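Local coordinates for rhamnogalacturonan endolyase YesW (Bacillus subtilis, PDB 2ZUX), which cleaves the rhamnogalacturonan backbone of plant cell-wall pectin internally by elimination, releasing unsaturated oligosaccharides, and needs calcium or manganese for activity, at residues I421-P426 with W475-G480; G434-A439 with G447-T452; E379-H384 with Q428-N433; F454-D459 with W511-V516. All blocks are in the same frame, centred on the assembly; numbering follows the deposited sequence.

Contact 1: residues I421-P426 with W475-G480. With CA (calcium ion), chain I.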
# COMPACT_ATOMS: atom_id res chain seq x y z
N ILE A 421 -4.79 -18.78 6.67
CA ILE A 421 -4.72 -18.90 8.12
C ILE A 421 -4.96 -20.33 8.61
O ILE A 421 -4.73 -20.62 9.79
CB ILE A 421 -5.70 -17.93 8.83
CG1 ILE A 421 -7.17 -18.32 8.59
CG2 ILE A 421 -5.43 -16.49 8.37
CD1 ILE A 421 -8.15 -17.47 9.37
N ASP A 422 -5.39 -21.20 7.71
CA ASP A 422 -5.76 -22.57 8.08
C ASP A 422 -5.14 -23.51 7.05
O ASP A 422 -5.54 -23.51 5.90
CB ASP A 422 -7.29 -22.70 8.09
CG ASP A 422 -7.77 -24.02 8.66
OD1 ASP A 422 -7.03 -25.02 8.60
OD2 ASP A 422 -8.91 -24.03 9.17
N PRO A 423 -4.14 -24.31 7.46
CA PRO A 423 -3.46 -25.16 6.50
C PRO A 423 -4.26 -26.41 6.10
O PRO A 423 -3.84 -27.15 5.21
CB PRO A 423 -2.18 -25.57 7.24
CG PRO A 423 -2.57 -25.58 8.67
CD PRO A 423 -3.60 -24.47 8.82
N ARG A 424 -5.40 -26.62 6.75
CA ARG A 424 -6.23 -27.79 6.43
C ARG A 424 -7.04 -27.56 5.16
O ARG A 424 -7.57 -28.51 4.58
CB ARG A 424 -7.16 -28.12 7.60
CG ARG A 424 -6.44 -28.36 8.92
CD ARG A 424 -7.42 -28.44 10.07
NE ARG A 424 -8.23 -27.23 10.16
CZ ARG A 424 -9.32 -27.11 10.91
NH1 ARG A 424 -9.74 -28.13 11.66
NH2 ARG A 424 -10.00 -25.97 10.92
N TYR A 425 -7.13 -26.31 4.72
CA TYR A 425 -7.81 -25.98 3.48
C TYR A 425 -6.80 -25.31 2.56
O TYR A 425 -6.27 -24.25 2.90
CB TYR A 425 -9.00 -25.06 3.73
CG TYR A 425 -10.09 -25.69 4.56
CD1 TYR A 425 -11.19 -26.29 3.94
CD2 TYR A 425 -10.03 -25.69 5.95
CE1 TYR A 425 -12.21 -26.87 4.70
CE2 TYR A 425 -11.04 -26.27 6.71
CZ TYR A 425 -12.12 -26.85 6.08
OH TYR A 425 -13.12 -27.42 6.84
N PRO A 426 -6.51 -25.93 1.40
CA PRO A 426 -5.52 -25.32 0.51
C PRO A 426 -5.93 -23.90 0.12
O PRO A 426 -7.12 -23.60 -0.03
CB PRO A 426 -5.53 -26.24 -0.72
CG PRO A 426 -5.99 -27.56 -0.16
CD PRO A 426 -7.01 -27.21 0.87
N TRP A 475 -4.06 -16.63 14.20
CA TRP A 475 -5.23 -17.49 14.27
C TRP A 475 -4.85 -18.91 14.67
O TRP A 475 -4.05 -19.56 13.99
CB TRP A 475 -5.93 -17.49 12.92
CG TRP A 475 -7.17 -18.34 12.78
CD1 TRP A 475 -7.30 -19.44 11.98
CD2 TRP A 475 -8.44 -18.14 13.41
NE1 TRP A 475 -8.58 -19.94 12.06
CE2 TRP A 475 -9.30 -19.17 12.94
CE3 TRP A 475 -8.95 -17.21 14.33
CZ2 TRP A 475 -10.63 -19.28 13.35
CZ3 TRP A 475 -10.28 -17.33 14.74
CH2 TRP A 475 -11.11 -18.36 14.24
N ASP A 476 -5.42 -19.37 15.77
CA ASP A 476 -5.27 -20.75 16.21
C ASP A 476 -6.37 -21.52 15.47
O ASP A 476 -7.53 -21.50 15.88
CB ASP A 476 -5.43 -20.83 17.73
CG ASP A 476 -5.40 -22.25 18.28
OD1 ASP A 476 -5.58 -23.23 17.52
OD2 ASP A 476 -5.21 -22.38 19.50
N TYR A 477 -6.00 -22.16 14.36
CA TYR A 477 -6.99 -22.76 13.46
C TYR A 477 -7.64 -24.02 14.04
O TYR A 477 -8.79 -24.32 13.72
CB TYR A 477 -6.40 -23.04 12.08
CG TYR A 477 -5.25 -24.02 12.08
CD1 TYR A 477 -5.48 -25.40 11.96
CD2 TYR A 477 -3.93 -23.58 12.18
CE1 TYR A 477 -4.43 -26.30 11.95
CE2 TYR A 477 -2.87 -24.48 12.18
CZ TYR A 477 -3.13 -25.84 12.07
OH TYR A 477 -2.09 -26.74 12.06
N GLN A 478 -6.90 -24.74 14.88
CA GLN A 478 -7.43 -25.95 15.50
C GLN A 478 -8.53 -25.63 16.50
O GLN A 478 -9.55 -26.31 16.56
CB GLN A 478 -6.31 -26.75 16.16
CG GLN A 478 -5.42 -27.49 15.17
CD GLN A 478 -4.09 -27.92 15.76
OE1 GLN A 478 -3.66 -27.41 16.81
NE2 GLN A 478 -3.42 -28.84 15.09
N ASN A 479 -8.31 -24.56 17.27
CA ASN A 479 -9.23 -24.17 18.33
C ASN A 479 -10.18 -23.02 17.95
O ASN A 479 -11.10 -22.70 18.69
CB ASN A 479 -8.45 -23.86 19.61
CG ASN A 479 -7.54 -25.01 20.03
OD1 ASN A 479 -6.33 -24.84 20.16
ND2 ASN A 479 -8.12 -26.19 20.22
N GLY A 480 -9.94 -22.42 16.78
CA GLY A 480 -10.84 -21.41 16.23
C GLY A 480 -10.87 -20.12 17.01
O GLY A 480 -11.94 -19.54 17.22
CA CA I . -5.40 -22.36 3.83
O HOH W 1 -2.92 -19.48 11.52
O HOH W 2 -9.79 -22.29 10.99
O HOH W 3 -3.38 -23.38 3.08

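Contact 2: residues G434-A439 with G447-T452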
# COMPACT_ATOMS: atom_id res chain seq x y z
N GLY A 434 -18.96 -12.33 9.91
CA GLY A 434 -18.97 -13.28 11.02
C GLY A 434 -18.74 -14.74 10.67
O GLY A 434 -18.84 -15.60 11.55
N SER A 435 -18.42 -15.03 9.41
CA SER A 435 -18.09 -16.39 8.98
C SER A 435 -16.76 -16.47 8.25
O SER A 435 -16.37 -15.54 7.53
CB SER A 435 -19.19 -16.95 8.08
OG SER A 435 -20.35 -17.25 8.83
N LEU A 436 -16.08 -17.59 8.45
CA LEU A 436 -14.80 -17.92 7.83
C LEU A 436 -15.04 -18.99 6.76
O LEU A 436 -15.76 -19.96 7.01
CB LEU A 436 -13.84 -18.46 8.88
CG LEU A 436 -12.46 -18.93 8.40
CD1 LEU A 436 -11.67 -17.76 7.81
CD2 LEU A 436 -11.71 -19.58 9.55
N TYR A 437 -14.42 -18.83 5.60
CA TYR A 437 -14.61 -19.75 4.48
C TYR A 437 -13.30 -20.17 3.86
O TYR A 437 -12.32 -19.41 3.85
CB TYR A 437 -15.44 -19.09 3.38
CG TYR A 437 -16.78 -18.56 3.80
CD1 TYR A 437 -17.93 -19.34 3.67
CD2 TYR A 437 -16.91 -17.26 4.29
CE1 TYR A 437 -19.17 -18.84 4.04
CE2 TYR A 437 -18.14 -16.76 4.67
CZ TYR A 437 -19.26 -17.55 4.54
OH TYR A 437 -20.48 -17.04 4.92
N SER A 438 -13.29 -21.36 3.27
CA SER A 438 -12.18 -21.76 2.43
C SER A 438 -12.26 -20.98 1.11
O SER A 438 -13.27 -20.34 0.82
CB SER A 438 -12.25 -23.25 2.14
OG SER A 438 -13.27 -23.53 1.19
N ALA A 439 -11.20 -21.07 0.32
CA ALA A 439 -11.17 -20.46 -1.01
C ALA A 439 -12.28 -20.99 -1.93
O ALA A 439 -12.61 -20.37 -2.94
CB ALA A 439 -9.81 -20.66 -1.65
N GLY A 447 -16.46 -19.66 14.14
CA GLY A 447 -15.85 -18.37 14.47
C GLY A 447 -15.23 -17.64 13.29
O GLY A 447 -15.21 -18.15 12.17
N VAL A 448 -14.74 -16.43 13.56
CA VAL A 448 -13.84 -15.71 12.66
C VAL A 448 -12.70 -15.15 13.49
O VAL A 448 -12.83 -14.99 14.72
CB VAL A 448 -14.50 -14.51 11.90
CG1 VAL A 448 -15.33 -15.00 10.76
CG2 VAL A 448 -15.29 -13.60 12.85
N PRO A 449 -11.57 -14.84 12.84
CA PRO A 449 -10.52 -14.10 13.52
C PRO A 449 -11.04 -12.81 14.16
O PRO A 449 -12.04 -12.24 13.70
CB PRO A 449 -9.54 -13.79 12.38
CG PRO A 449 -9.71 -14.96 11.45
CD PRO A 449 -11.19 -15.20 11.46
N SER A 450 -10.37 -12.36 15.21
CA SER A 450 -10.82 -11.21 15.99
C SER A 450 -10.66 -9.86 15.29
O SER A 450 -11.08 -8.83 15.82
CB SER A 450 -10.08 -11.17 17.32
OG SER A 450 -8.70 -11.01 17.09
N SER A 451 -10.04 -9.86 14.11
CA SER A 451 -9.94 -8.66 13.29
C SER A 451 -10.28 -9.01 11.85
O SER A 451 -10.14 -10.16 11.44
CB SER A 451 -8.55 -8.04 13.35
OG SER A 451 -7.55 -8.89 12.82
N THR A 452 -10.73 -8.00 11.11
CA THR A 452 -11.00 -8.11 9.69
C THR A 452 -10.47 -6.85 9.03
O THR A 452 -11.23 -6.00 8.54
CB THR A 452 -12.51 -8.34 9.42
OG1 THR A 452 -12.98 -9.36 10.30
CG2 THR A 452 -12.75 -8.78 7.98
O HOH W 4 -16.93 -19.51 10.48

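Contact 3: residues E379-H384 with Q428-N433. With CA (calcium ion), chain J; CA (calcium ion), chain I.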
# COMPACT_ATOMS: atom_id res chain seq x y z
N GLU A 379 -7.81 -14.36 -8.18
CA GLU A 379 -9.17 -14.29 -7.67
C GLU A 379 -9.33 -12.99 -6.90
O GLU A 379 -8.35 -12.42 -6.40
CB GLU A 379 -9.48 -15.50 -6.77
CG GLU A 379 -9.54 -16.86 -7.50
CD GLU A 379 -8.18 -17.48 -7.80
OE1 GLU A 379 -7.23 -17.29 -7.01
OE2 GLU A 379 -8.06 -18.20 -8.82
N VAL A 380 -10.57 -12.51 -6.84
CA VAL A 380 -10.89 -11.29 -6.10
C VAL A 380 -11.96 -11.60 -5.07
O VAL A 380 -13.03 -12.10 -5.42
CB VAL A 380 -11.40 -10.16 -7.03
CG1 VAL A 380 -11.75 -8.92 -6.21
CG2 VAL A 380 -10.37 -9.83 -8.10
N PHE A 381 -11.64 -11.33 -3.81
CA PHE A 381 -12.62 -11.40 -2.74
C PHE A 381 -13.02 -9.99 -2.37
O PHE A 381 -12.17 -9.13 -2.16
CB PHE A 381 -12.05 -12.13 -1.52
CG PHE A 381 -13.03 -12.22 -0.38
CD1 PHE A 381 -14.21 -12.94 -0.51
CD2 PHE A 381 -12.76 -11.60 0.84
CE1 PHE A 381 -15.13 -13.02 0.53
CE2 PHE A 381 -13.67 -11.67 1.89
CZ PHE A 381 -14.86 -12.39 1.74
N GLN A 382 -14.33 -9.77 -2.29
CA GLN A 382 -14.87 -8.43 -2.10
C GLN A 382 -16.10 -8.50 -1.22
O GLN A 382 -16.82 -9.50 -1.24
CB GLN A 382 -15.28 -7.85 -3.45
CG GLN A 382 -15.68 -6.38 -3.43
CD GLN A 382 -16.20 -5.90 -4.78
OE1 GLN A 382 -16.25 -6.66 -5.75
NE2 GLN A 382 -16.60 -4.63 -4.84
N VAL A 383 -16.31 -7.45 -0.44
CA VAL A 383 -17.54 -7.28 0.32
C VAL A 383 -18.34 -6.11 -0.24
O VAL A 383 -17.81 -5.28 -0.98
CB VAL A 383 -17.29 -7.13 1.84
CG1 VAL A 383 -16.67 -8.41 2.40
CG2 VAL A 383 -16.41 -5.90 2.13
N HIS A 384 -19.63 -6.08 0.11
CA HIS A 384 -20.58 -5.19 -0.54
C HIS A 384 -21.45 -4.47 0.47
O HIS A 384 -21.84 -5.05 1.49
CB HIS A 384 -21.41 -6.00 -1.54
CG HIS A 384 -20.58 -6.56 -2.65
ND1 HIS A 384 -20.15 -7.88 -2.69
CD2 HIS A 384 -20.01 -5.95 -3.71
CE1 HIS A 384 -19.38 -8.05 -3.75
NE2 HIS A 384 -19.28 -6.90 -4.39
N GLN A 428 -5.91 -19.51 0.29
CA GLN A 428 -6.25 -18.48 1.25
C GLN A 428 -7.69 -18.60 1.69
O GLN A 428 -8.59 -18.73 0.87
CB GLN A 428 -6.02 -17.09 0.63
CG GLN A 428 -4.58 -16.88 0.19
CD GLN A 428 -4.29 -15.42 -0.09
OE1 GLN A 428 -4.63 -14.55 0.71
NE2 GLN A 428 -3.64 -15.15 -1.22
N GLU A 429 -7.89 -18.57 3.00
CA GLU A 429 -9.22 -18.45 3.57
C GLU A 429 -9.70 -17.01 3.41
O GLU A 429 -8.91 -16.08 3.19
CB GLU A 429 -9.18 -18.82 5.05
CG GLU A 429 -9.03 -20.32 5.33
CD GLU A 429 -7.72 -20.91 4.83
OE1 GLU A 429 -6.63 -20.44 5.25
OE2 GLU A 429 -7.76 -21.87 4.02
N VAL A 430 -11.01 -16.83 3.49
CA VAL A 430 -11.59 -15.50 3.46
C VAL A 430 -12.63 -15.41 4.56
O VAL A 430 -13.23 -16.42 4.94
CB VAL A 430 -12.22 -15.14 2.07
CG1 VAL A 430 -11.16 -15.20 0.97
CG2 VAL A 430 -13.38 -16.05 1.75
N TRP A 431 -12.82 -14.21 5.10
CA TRP A 431 -13.85 -14.03 6.11
C TRP A 431 -14.52 -12.68 6.04
O TRP A 431 -13.91 -11.69 5.66
CB TRP A 431 -13.36 -14.32 7.53
CG TRP A 431 -12.26 -13.44 8.14
CD1 TRP A 431 -12.44 -12.42 9.03
CD2 TRP A 431 -10.85 -13.60 7.99
NE1 TRP A 431 -11.23 -11.91 9.42
CE2 TRP A 431 -10.23 -12.62 8.80
CE3 TRP A 431 -10.04 -14.47 7.24
CZ2 TRP A 431 -8.85 -12.47 8.88
CZ3 TRP A 431 -8.66 -14.32 7.32
CH2 TRP A 431 -8.08 -13.33 8.13
N ALA A 432 -15.80 -12.68 6.40
CA ALA A 432 -16.63 -11.48 6.39
C ALA A 432 -17.96 -11.83 7.01
O ALA A 432 -18.41 -12.98 6.96
CB ALA A 432 -16.84 -10.99 4.97
N ASN A 433 -18.61 -10.81 7.59
CA ASN A 433 -19.96 -10.96 8.16
C ASN A 433 -20.05 -12.11 9.17
O ASN A 433 -21.07 -12.78 9.26
CB ASN A 433 -21.02 -11.10 7.05
CG ASN A 433 -22.43 -10.76 7.53
OD1 ASN A 433 -22.63 -9.87 8.35
ND2 ASN A 433 -23.41 -11.47 7.00
CA CA J . -5.78 -19.00 -8.59
CA CA I . -5.40 -22.36 3.83
O HOH W 3 -3.38 -23.38 3.08
O HOH W 5 -3.66 -19.99 -9.25

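Contact 4: residues F454-D459 with W511-V516. With CA (calcium ion), chain E; CA (calcium ion), chain F.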
# COMPACT_ATOMS: atom_id res chain seq x y z
N PHE A 454 -6.13 -6.08 8.27
CA PHE A 454 -4.95 -6.42 7.48
C PHE A 454 -4.54 -7.87 7.76
O PHE A 454 -4.79 -8.42 8.84
CB PHE A 454 -3.76 -5.52 7.85
CG PHE A 454 -3.67 -4.21 7.08
CD1 PHE A 454 -4.81 -3.46 6.74
CD2 PHE A 454 -2.42 -3.69 6.77
CE1 PHE A 454 -4.68 -2.24 6.07
CE2 PHE A 454 -2.29 -2.48 6.10
CZ PHE A 454 -3.42 -1.75 5.75
N GLY A 455 -3.88 -8.47 6.77
CA GLY A 455 -3.09 -9.67 6.97
C GLY A 455 -1.63 -9.27 6.84
O GLY A 455 -1.31 -8.38 6.04
N ILE A 456 -0.78 -9.90 7.65
CA ILE A 456 0.65 -9.61 7.66
C ILE A 456 1.48 -10.89 7.83
O ILE A 456 1.13 -11.76 8.65
CB ILE A 456 1.00 -8.61 8.79
CG1 ILE A 456 2.47 -8.21 8.70
CG2 ILE A 456 0.64 -9.17 10.18
CD1 ILE A 456 2.87 -7.12 9.67
N TRP A 457 2.56 -11.01 7.06
CA TRP A 457 3.53 -12.09 7.30
C TRP A 457 4.51 -11.63 8.36
O TRP A 457 5.35 -10.77 8.09
CB TRP A 457 4.25 -12.49 6.00
CG TRP A 457 3.32 -13.18 5.04
CD1 TRP A 457 2.73 -14.40 5.21
CD2 TRP A 457 2.86 -12.68 3.78
NE1 TRP A 457 1.92 -14.69 4.13
CE2 TRP A 457 1.97 -13.65 3.25
CE3 TRP A 457 3.09 -11.50 3.05
CZ2 TRP A 457 1.33 -13.48 2.01
CZ3 TRP A 457 2.45 -11.33 1.82
CH2 TRP A 457 1.57 -12.32 1.32
N TRP A 458 4.37 -12.18 9.56
CA TRP A 458 5.14 -11.71 10.72
C TRP A 458 6.00 -12.77 11.39
O TRP A 458 7.16 -12.50 11.73
CB TRP A 458 4.20 -11.09 11.76
CG TRP A 458 4.92 -10.52 12.93
CD1 TRP A 458 4.97 -11.04 14.20
CD2 TRP A 458 5.72 -9.34 12.95
NE1 TRP A 458 5.73 -10.23 15.01
CE2 TRP A 458 6.21 -9.18 14.26
CE3 TRP A 458 6.06 -8.38 11.98
CZ2 TRP A 458 7.03 -8.10 14.63
CZ3 TRP A 458 6.88 -7.31 12.36
CH2 TRP A 458 7.35 -7.19 13.67
N ASP A 459 5.45 -13.96 11.61
CA ASP A 459 6.22 -15.02 12.23
C ASP A 459 6.98 -15.84 11.19
O ASP A 459 7.14 -15.40 10.04
CB ASP A 459 5.36 -15.88 13.18
CG ASP A 459 4.35 -16.74 12.46
OD1 ASP A 459 4.46 -16.95 11.22
OD2 ASP A 459 3.43 -17.23 13.15
N TRP A 511 11.84 -11.60 4.05
CA TRP A 511 10.53 -11.49 3.41
C TRP A 511 9.37 -11.10 4.32
O TRP A 511 8.32 -10.71 3.82
CB TRP A 511 10.20 -12.78 2.67
CG TRP A 511 10.05 -13.98 3.56
CD1 TRP A 511 11.05 -14.78 4.02
CD2 TRP A 511 8.83 -14.52 4.08
NE1 TRP A 511 10.53 -15.79 4.81
CE2 TRP A 511 9.17 -15.65 4.87
CE3 TRP A 511 7.47 -14.16 3.97
CZ2 TRP A 511 8.21 -16.42 5.53
CZ3 TRP A 511 6.52 -14.94 4.63
CH2 TRP A 511 6.90 -16.05 5.40
N ARG A 512 9.53 -11.20 5.64
CA ARG A 512 8.44 -10.79 6.51
C ARG A 512 8.20 -9.28 6.39
O ARG A 512 9.09 -8.52 6.02
CB ARG A 512 8.67 -11.21 7.96
CG ARG A 512 8.22 -12.64 8.27
CD ARG A 512 9.18 -13.71 7.75
NE ARG A 512 10.54 -13.60 8.29
CZ ARG A 512 10.91 -14.02 9.50
NH1 ARG A 512 12.17 -13.88 9.88
NH2 ARG A 512 10.03 -14.59 10.31
N GLU A 513 6.97 -8.86 6.68
CA GLU A 513 6.60 -7.47 6.53
C GLU A 513 6.89 -6.65 7.78
O GLU A 513 6.64 -7.11 8.89
CB GLU A 513 5.11 -7.39 6.18
CG GLU A 513 4.77 -8.15 4.91
CD GLU A 513 3.29 -8.09 4.59
OE1 GLU A 513 2.56 -8.98 5.06
OE2 GLU A 513 2.88 -7.13 3.89
N GLU A 514 7.42 -5.45 7.58
CA GLU A 514 7.61 -4.49 8.67
C GLU A 514 6.31 -3.72 8.88
O GLU A 514 5.45 -3.65 7.98
CB GLU A 514 8.73 -3.51 8.34
CG GLU A 514 10.14 -4.07 8.46
CD GLU A 514 10.40 -5.27 7.56
OE1 GLU A 514 10.23 -5.15 6.32
OE2 GLU A 514 10.77 -6.35 8.08
N VAL A 515 6.17 -3.16 10.07
CA VAL A 515 5.05 -2.27 10.36
C VAL A 515 5.59 -0.92 10.80
O VAL A 515 6.50 -0.85 11.63
CB VAL A 515 4.14 -2.80 11.48
CG1 VAL A 515 2.87 -1.96 11.56
CG2 VAL A 515 3.79 -4.25 11.25
N VAL A 516 5.03 0.14 10.22
CA VAL A 516 5.34 1.49 10.64
C VAL A 516 4.11 2.03 11.36
O VAL A 516 3.05 2.18 10.74
CB VAL A 516 5.67 2.39 9.43
CG1 VAL A 516 6.07 3.80 9.91
CG2 VAL A 516 6.77 1.76 8.58
CA CA E . 11.18 -7.55 5.95
CA CA F . 3.33 -16.70 9.27
O HOH W 6 4.98 -15.17 8.27
O HOH W 7 11.96 -9.10 7.67

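Contact 1: residues I421-P426 with W475-G480
Ile421 lies opposite Trp475 and Asp422 opposite Tyr477, their CA atoms 6.3 and 5.5 Å apart, where the 421-426 loop meets the end of strand 471-476. The Ile421 side chain reaches over one face of the Trp475 indole, its CD1 3.6 Å from the five-membered ring centroid in a CH-pi contact. A second is more central: Pro423 CD sits 3.3 Å from the Tyr477 ring centroid, 8° off its normal. Tyr477 places its ring there with CG between backbone N and carbonyl carbon (chi1 62°). Asp422 is gripped side-on by Arg424, NE to OD1 at 3.0 Å and NH2 to OD2 at 2.8 Å, both on syn lone pairs, while OD1 also takes Arg424 N in an Asx turn. Two waters bridge the segments: Ile421 O to Trp475 O, and Asp422 OD2 to Trp475 NE1. Replacing Asp422 by an alanine removes the carboxylate, which would probably leave the Arg424 guanidinium without its mate and break the water link to Trp475. Asp422 O, at 2.4 Å, and Tyr425 O bind calcium alongside Asp420, Gly427 and Glu429. Ring faces and waters thus seat a calcium-binding loop on the next sheet; the Asp422 carboxylate, probably ionised, is likely to hold its turn.

Contact 2: residues G434-A439 with G447-T452
Val448 lays its CG1 branch against the backbone of Gly434 and Ser435, and van der Waals contact of this kind carries most of the meeting between strand 435-437, with Gly434 just before it, and the loop that leads on to strand 454-456. The main contribution comes from that methyl, which comes within 3.2 Å of Ser435 C and 3.4 Å of Gly434 C. With CG1 anti to the carbonyl carbon (chi1 -78°), it is directed over the peptide joining Gly434 and Ser435, while CG2 approaches Gly434 CA. Leu436 points its CB toward the loop, but the apolar pairs it makes there are looser, CB to Val448 CG1 at 4.2 Å and CD1 to Pro449 CD at 4.5 Å.

The polar part is water-mediated. Leu436 N donates to a water at 2.9 Å, and the same water lies 2.8 Å from Gly447 O, to which it probably donates, so a single molecule links strand and loop. Leu436 CB packs beside that same carbonyl oxygen, 3.6 Å away. Ser435 points its CB away from the loop, and its OG is hydrogen-bonded to Lys443.

The strand is the outer member of a three-stranded antiparallel sheet in the beta-propeller domain, beside strand 429-432. Trp431 of that neighbour packs against Leu436, Val448, Pro449 and Thr452, and Trp475 of strand 471-476 touches Leu436 and Pro449, which places the loop as a crossing between successive sheets.

Contact 3: residues E379-H384 with Q428-N433
One face of the Phe381 ring is occupied by Val430, whose CB stands 3.6 Å from the ring centroid and only 4° off the normal, a centred CH-pi contact. The two methyls of Val430 straddle that point: CG2 lies 3.7 Å from Phe381 CE1, and CG1 reaches the other end of the ring near CG. At the ring's edge, close to its plane, are Trp431 O beside CE2 and the Ala432 methyl, 4.0 Å from CZ. Having CG anti to the backbone N (chi1 179°) carries the phenyl across to Val430 of the neighbouring sheet. Farther along, Val383 CG1 meets Ala432 CB at 3.6 Å.

Strands 379-383 and 429-432 run nearly parallel, 10° apart in direction, but their axes are 8.7 Å from each other: they belong to adjacent antiparallel sheets of the propeller and meet through side chains. A glycine at Phe381 would probably open a gap above Val430 and strip Ala432 of one of its neighbours. At the start of each strand a glutamate binds a calcium ion through both oxygens, Glu379 OE2 and Glu429 OE2 each at 2.4 Å; Asp370 and Asp420 respectively contribute to these sites. Between these two strands the touching side chains are all apolar, with the charged groups gathered at the strand ends, where metal ions are likely to offset their negative charge.

Contact 4: residues F454-D459 with W511-V516
Trp457 and Glu513 bind each other twice at the tightly packed centre of this buried contact. Trp457 N donates to Glu513 OE1 at 2.8 Å, on the anti lone pair, and Glu513 N returns a bond to Trp457 O, nearly straight on to the carbonyl. The extended Glu513 chain carries its carboxylate back to the backbone of the other segment, where Arg464 forms a salt bridge with the same oxygen and Tyr547 also bonds the carboxylate. Close by, Ile456 CD1 and Val515 CG2 press together at 3.4 Å, shorter than usual for two carbons, the side chains crossing at about a right angle. The Trp458 indole presents its edge to Glu513 O, CE3 lying 3.4 Å from that oxygen.

Toward Asp459 the contacts are fewer and take in a metal-bound water, though this side is buried too. Trp457 CB approaches Trp511 CZ3 at 3.6 Å, and the two indoles meet obliquely, their planes 55° apart. Arg512, bent at chi2 (76°) and chi3, lays CD over the centre of the Trp511 ring and sends NH2 to Asp459 O at 3.0 Å, well above the carbonyl plane; Ile532 also holds the guanidinium. A water donates to Asp459 O and binds a calcium that Asp459 OD1 ligates along with Asp461, Leu463 and Glu465; OD2 pairs with Lys474.

Arg512 O and both Glu514 carboxylate oxygens hold a second calcium. Two calcium-binding segments are thus joined by a buried carboxylate that Arg464 probably keeps ionised, with Arg512 reaching the backbone of Asp459, itself a calcium ligand.

In the fold
Contacts 3 and 4 are buried, whereas contacts 1 and 2 lie farther out and are partly exposed. Contact 3 is apolar across its sheet interface; contact 4 relies on direct hydrogen bonds, and contacts 1 and 2 use bridging waters. Contacts 1 and 3 share a calcium, with Glu429 also receiving Ile421 N, and cross along the chain. Contact 2 is nested within the loop closed by contact 1 and meets contact 3 through neighbouring strands 429-432 and 435-437. Contacts 1 and 4 reach the sheet of strands 454-456 and 471-476 without touching. Calcium-binding residues thus recur in contacts 1, 3 and 4, consistent with a structural role for the metal.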